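Local coordinates for protein CaaX farnesyltransferase beta subunit Ram1 (Aspergillus fumigatus, PDB 4L9P) that forms the zinc-containing, probably peptide-binding beta subunit of protein farnesyltransferase, which probably transfers a farnesyl group to the cysteine of C-terminal CaaX motifs, at residues Y134-E138 with R171-R175; F116-G120 with A474-Q478. All blocks are in the same frame, centred on the assembly; numbering follows the deposited sequence.

Contact 1 of 2, residues Y134-E138 with R171-R175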
loop_
_atom_site.group_PDB
_atom_site.type_symbol
_atom_site.label_atom_id
_atom_site.label_comp_id
_atom_site.label_asym_id
_atom_site.label_seq_id
_atom_site.Cartn_x
_atom_site.Cartn_y
_atom_site.Cartn_z
ATOM N N TYR B 134 -14.742 -15.867 12.807
ATOM C CA TYR B 134 -15.901 -15.638 13.660
ATOM C C TYR B 134 -15.473 -15.159 15.047
ATOM O O TYR B 134 -16.052 -14.217 15.620
ATOM C CB TYR B 134 -16.777 -16.906 13.781
ATOM C CG TYR B 134 -17.664 -17.139 12.566
ATOM C CD1 TYR B 134 -18.677 -16.226 12.236
ATOM C CD2 TYR B 134 -17.518 -18.266 11.756
ATOM C CE1 TYR B 134 -19.513 -16.442 11.158
ATOM C CE2 TYR B 134 -18.354 -18.478 10.629
ATOM C CZ TYR B 134 -19.317 -17.555 10.335
ATOM O OH TYR B 134 -20.175 -17.700 9.239
ATOM N N ASP B 135 -14.462 -15.785 15.621
ATOM C CA ASP B 135 -14.023 -15.345 16.961
ATOM C C ASP B 135 -13.529 -13.901 16.924
ATOM O O ASP B 135 -13.652 -13.181 17.912
ATOM C CB ASP B 135 -12.880 -16.210 17.515
ATOM C CG ASP B 135 -13.326 -17.598 17.908
ATOM O OD1 ASP B 135 -14.547 -17.839 17.974
ATOM O OD2 ASP B 135 -12.450 -18.448 18.201
ATOM N N SER B 136 -12.999 -13.452 15.781
ATOM C CA SER B 136 -12.351 -12.138 15.718
ATOM C C SER B 136 -13.384 -11.036 15.740
ATOM O O SER B 136 -13.041 -9.865 15.908
ATOM C CB SER B 136 -11.473 -12.018 14.456
ATOM O OG SER B 136 -12.272 -11.738 13.312
ATOM N N LEU B 137 -14.653 -11.397 15.580
ATOM C CA LEU B 137 -15.731 -10.401 15.611
ATOM C C LEU B 137 -16.295 -10.197 16.999
ATOM O O LEU B 137 -17.233 -9.411 17.170
ATOM C CB LEU B 137 -16.899 -10.817 14.685
ATOM C CG LEU B 137 -16.559 -10.564 13.213
ATOM C CD1 LEU B 137 -17.498 -11.384 12.280
ATOM C CD2 LEU B 137 -16.516 -9.041 12.884
ATOM N N GLU B 138 -15.810 -10.943 17.972
ATOM C CA GLU B 138 -16.373 -10.799 19.315
ATOM C C GLU B 138 -15.530 -9.856 20.208
ATOM O O GLU B 138 -14.799 -9.058 19.678
ATOM C CB GLU B 138 -16.661 -12.161 19.874
ATOM C CG GLU B 138 -17.684 -12.969 18.962
ATOM C CD GLU B 138 -19.066 -12.284 18.673
ATOM O OE1 GLU B 138 -19.521 -11.409 19.438
ATOM O OE2 GLU B 138 -19.743 -12.669 17.686
ATOM N N ARG B 171 -26.548 -12.690 7.980
ATOM C CA ARG B 171 -27.008 -12.694 9.358
ATOM C C ARG B 171 -26.324 -11.657 10.197
ATOM O O ARG B 171 -26.780 -11.413 11.289
ATOM C CB ARG B 171 -26.850 -14.057 10.007
ATOM C CG ARG B 171 -25.370 -14.524 10.084
ATOM C CD ARG B 171 -25.377 -15.957 10.640
ATOM N NE ARG B 171 -24.092 -16.628 10.473
ATOM C CZ ARG B 171 -23.857 -17.882 10.858
ATOM N NH1 ARG B 171 -24.836 -18.608 11.434
ATOM N NH2 ARG B 171 -22.656 -18.426 10.666
ATOM N N PHE B 172 -25.256 -11.023 9.691
ATOM C CA PHE B 172 -24.586 -9.946 10.427
ATOM C C PHE B 172 -25.189 -8.559 10.164
ATOM O O PHE B 172 -24.662 -7.581 10.716
ATOM C CB PHE B 172 -23.079 -9.898 10.104
ATOM C CG PHE B 172 -22.311 -11.009 10.790
ATOM C CD1 PHE B 172 -21.960 -10.918 12.140
ATOM C CD2 PHE B 172 -21.969 -12.158 10.123
ATOM C CE1 PHE B 172 -21.241 -11.939 12.785
ATOM C CE2 PHE B 172 -21.281 -13.184 10.781
ATOM C CZ PHE B 172 -20.931 -13.094 12.097
ATOM N N ARG B 173 -26.248 -8.459 9.340
ATOM C CA ARG B 173 -26.778 -7.118 9.006
ATOM C C ARG B 173 -27.085 -6.273 10.240
ATOM O O ARG B 173 -26.637 -5.123 10.344
ATOM C CB ARG B 173 -28.045 -7.175 8.160
ATOM C CG ARG B 173 -27.816 -7.602 6.789
ATOM C CD ARG B 173 -29.180 -7.804 6.065
ATOM N NE ARG B 173 -28.870 -8.186 4.699
ATOM C CZ ARG B 173 -29.770 -8.517 3.821
ATOM N NH1 ARG B 173 -31.062 -8.542 4.198
ATOM N NH2 ARG B 173 -29.355 -8.822 2.599
ATOM N N GLU B 174 -27.829 -6.838 11.177
ATOM C CA GLU B 174 -28.200 -6.038 12.335
ATOM C C GLU B 174 -27.028 -5.599 13.182
ATOM O O GLU B 174 -26.992 -4.452 13.672
ATOM C CB GLU B 174 -29.235 -6.781 13.195
ATOM C CG GLU B 174 -30.558 -6.863 12.490
ATOM C CD GLU B 174 -31.699 -7.472 13.356
ATOM O OE1 GLU B 174 -31.528 -7.737 14.595
ATOM O OE2 GLU B 174 -32.784 -7.703 12.758
ATOM N N ARG B 175 -26.061 -6.492 13.386
ATOM C CA ARG B 175 -24.913 -6.124 14.211
ATOM C C ARG B 175 -24.021 -5.129 13.477
ATOM O O ARG B 175 -23.420 -4.285 14.113
ATOM C CB ARG B 175 -24.132 -7.352 14.603
ATOM C CG ARG B 175 -24.969 -8.279 15.471
ATOM C CD ARG B 175 -24.149 -9.461 15.952
ATOM N NE ARG B 175 -23.189 -9.005 16.955
ATOM C CZ ARG B 175 -22.204 -9.765 17.449
ATOM N NH1 ARG B 175 -22.034 -11.022 17.015
ATOM N NH2 ARG B 175 -21.353 -9.253 18.341
HETATM O O HOH W 1 -22.136 -15.810 8.645
#
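Arg175 and Glu138 meet across this contact as a two-pronged salt bridge. Arg175 leaves the first turn of helix 173-183 with CB pointing at 134-138. Its chain runs extended through CG and CD, then bends at chi3 (72°). That bend turns the guanidinium end-on to the carboxylate. NH1 of Arg175 gives a nearly straight bond to OE2 of Glu138 (2.9 Å, 167°), on the syn lone pair. NH2 of Arg175 reaches OE1 of Glu138 at 3.0 Å, also on the syn side but out of the carboxylate plane. NE and NH2 also donate to the carbonyls of Met42 and Pro43 of the alpha subunit. The contact lies in the alpha-alpha toroid of the prenyltransferase beta subunit. Here the type I turn from Asp135 to Glu138, which leads on from helix 126-135, meets 171-175 at the start of helix 173-183. The buried Phe172 ring lies between the two polar pairs. Its CE2 meets CE1 of Tyr134 at 3.7 Å, edge to edge. Leu137 brings CD1 obliquely to Phe172 CE1, 3.8 Å away. Leu44 of the alpha subunit packs on Leu137, Phe172 and Arg175, while Leu162 of helix 151-164 touches Tyr134 and Leu137. On the other flank, Arg171 stretches from CG to NE and sends NH2 to Tyr134 OH (3.0 Å). The hydroxyl lies in the guanidinium plane, and the tyrosine ring stands 80° from that plane. A water donates to Tyr134 OH and accepts from Arg171 NE at 2.8 Å. Tyr134 OH is also hydrogen-bonded to Glu167.

Contact 2 of 2, residues F116-G120 with A474-Q478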
loop_
_atom_site.group_PDB
_atom_site.type_symbol
_atom_site.label_atom_id
_atom_site.label_comp_id
_atom_site.label_asym_id
_atom_site.label_seq_id
_atom_site.Cartn_x
_atom_site.Cartn_y
_atom_site.Cartn_z
ATOM N N PHE B 116 -1.931 -33.070 1.792
ATOM C CA PHE B 116 -1.012 -32.450 0.843
ATOM C C PHE B 116 -1.352 -32.858 -0.557
ATOM O O PHE B 116 -1.517 -34.055 -0.831
ATOM C CB PHE B 116 0.433 -32.795 1.153
ATOM C CG PHE B 116 0.916 -32.258 2.450
ATOM C CD1 PHE B 116 0.599 -32.899 3.655
ATOM C CD2 PHE B 116 1.699 -31.115 2.474
ATOM C CE1 PHE B 116 1.059 -32.386 4.876
ATOM C CE2 PHE B 116 2.176 -30.595 3.691
ATOM C CZ PHE B 116 1.830 -31.221 4.895
ATOM N N ASN B 117 -1.484 -31.902 -1.468
ATOM C CA ASN B 117 -1.894 -32.206 -2.836
ATOM C C ASN B 117 -0.760 -32.711 -3.726
ATOM O O ASN B 117 0.360 -32.903 -3.237
ATOM C CB ASN B 117 -2.641 -30.991 -3.458
ATOM C CG ASN B 117 -1.734 -29.788 -3.714
ATOM O OD1 ASN B 117 -0.548 -29.922 -3.823
ATOM N ND2 ASN B 117 -2.340 -28.618 -3.826
ATOM N N LYS B 118 -1.026 -32.887 -5.020
ATOM C CA LYS B 118 -0.029 -33.455 -5.912
ATOM C C LYS B 118 1.180 -32.575 -6.136
ATOM O O LYS B 118 2.218 -33.019 -6.626
ATOM C CB LYS B 118 -0.671 -33.829 -7.251
ATOM C CG LYS B 118 -1.311 -32.650 -7.966
ATOM C CD LYS B 118 -2.099 -33.116 -9.185
ATOM C CE LYS B 118 -2.717 -31.879 -9.862
ATOM N NZ LYS B 118 -3.845 -32.164 -10.828
ATOM N N TYR B 119 1.010 -31.292 -5.773
ATOM C CA TYR B 119 2.120 -30.340 -5.866
ATOM C C TYR B 119 2.812 -30.200 -4.511
ATOM O O TYR B 119 3.719 -29.338 -4.389
ATOM C CB TYR B 119 1.593 -28.942 -6.281
ATOM C CG TYR B 119 1.145 -28.879 -7.723
ATOM C CD1 TYR B 119 2.095 -28.826 -8.778
ATOM C CD2 TYR B 119 -0.232 -28.880 -8.057
ATOM C CE1 TYR B 119 1.678 -28.758 -10.114
ATOM C CE2 TYR B 119 -0.647 -28.808 -9.373
ATOM C CZ TYR B 119 0.303 -28.739 -10.394
ATOM O OH TYR B 119 -0.110 -28.671 -11.722
ATOM N N GLY B 120 2.458 -31.022 -3.531
ATOM C CA GLY B 120 3.152 -31.032 -2.254
ATOM C C GLY B 120 2.652 -29.947 -1.309
ATOM O O GLY B 120 3.335 -29.666 -0.317
ATOM N N ALA B 474 -7.784 -25.305 -11.247
ATOM C CA ALA B 474 -6.595 -26.021 -10.741
ATOM C C ALA B 474 -5.947 -26.808 -11.883
ATOM O O ALA B 474 -6.658 -27.444 -12.694
ATOM C CB ALA B 474 -6.990 -26.961 -9.611
ATOM N N SER B 475 -4.621 -26.780 -11.920
ATOM C CA SER B 475 -3.861 -27.371 -13.026
ATOM C C SER B 475 -3.356 -28.776 -12.731
ATOM O O SER B 475 -3.450 -29.275 -11.580
ATOM C CB SER B 475 -2.637 -26.482 -13.290
ATOM O OG SER B 475 -3.035 -25.153 -13.597
ATOM N N ASP B 476 -2.794 -29.408 -13.765
ATOM C CA ASP B 476 -2.103 -30.677 -13.597
ATOM C C ASP B 476 -0.768 -30.493 -14.318
ATOM O O ASP B 476 -0.687 -29.779 -15.299
ATOM C CB ASP B 476 -2.943 -31.816 -14.223
ATOM C CG ASP B 476 -2.368 -33.144 -13.911
ATOM O OD1 ASP B 476 -2.320 -33.529 -12.717
ATOM O OD2 ASP B 476 -1.964 -33.822 -14.871
ATOM N N GLY B 477 0.309 -31.067 -13.832
ATOM C CA GLY B 477 1.544 -30.948 -14.594
ATOM C C GLY B 477 2.324 -29.695 -14.226
ATOM O O GLY B 477 1.894 -28.825 -13.457
ATOM N N GLN B 478 3.494 -29.586 -14.808
ATOM C CA GLN B 478 4.379 -28.487 -14.533
ATOM C C GLN B 478 4.101 -27.413 -15.572
ATOM O O GLN B 478 3.554 -27.677 -16.631
ATOM C CB GLN B 478 5.819 -29.006 -14.606
ATOM C CG GLN B 478 6.445 -29.252 -13.193
ATOM C CD GLN B 478 7.962 -29.574 -13.267
ATOM O OE1 GLN B 478 8.382 -30.416 -14.089
ATOM N NE2 GLN B 478 8.789 -28.904 -12.402
HETATM O O HOH W 2 -6.328 -30.507 -11.394
#
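Tyr119 reaches 474-478 with its phenol end, and this is the close-packed part of the contact. Its hydroxyl donates to the carbonyl O of Gly477 at 2.7 Å, in the carbonyl plane and on a lone pair. The carbonyl O atoms of Ser475 and Gly477 both lie at the ring edge, near its plane. Ser475 CB lies 3.7 Å from Tyr119 OH, a van der Waals contact. The solvent side belongs to the exposed Lys118 and Asp476. The lysine chain is extended beyond CG and carries NZ to Asp476 OD1 (2.8 Å), a salt bridge on the anti lone pair. NZ of Lys118 also donates to Ser475 O at 3.0 Å and to a water, which in turn makes a weak bond to Ala474 O. Asn117 OD1 accepts from Tyr119 N at 2.8 Å, an Asx turn that overlaps the type I turn from Asn117 to Gly120. Ile482 and Val484 pack on Tyr119. Ser475 OG accepts from Gly483 N, and the two backbones are hydrogen-bonded as well. The contact thus joins the loop between helices 89-105 and 126-135 to the long loop between strand 468-471 and helix 502-513.

In the fold
The two contacts share no helix or strand, and their centres lie about 36 Å apart. Along the chain, contact 1 is nested inside the loop that contact 2 closes. Contact 1 is partly buried, joins helices 126-135 and 173-183 with helix 151-164 between them in sequence, and is covered in part by the alpha subunit. Contact 2 is a surface contact between loops 354 residues apart, and no other chain of the assembly touches it. The tyrosine hydroxyl accepts from an arginine in contact 1 but donates to a backbone carbonyl in contact 2. Contact 1 adds an apolar core between its polar flanks. Both lie away from the zinc and ligand sites.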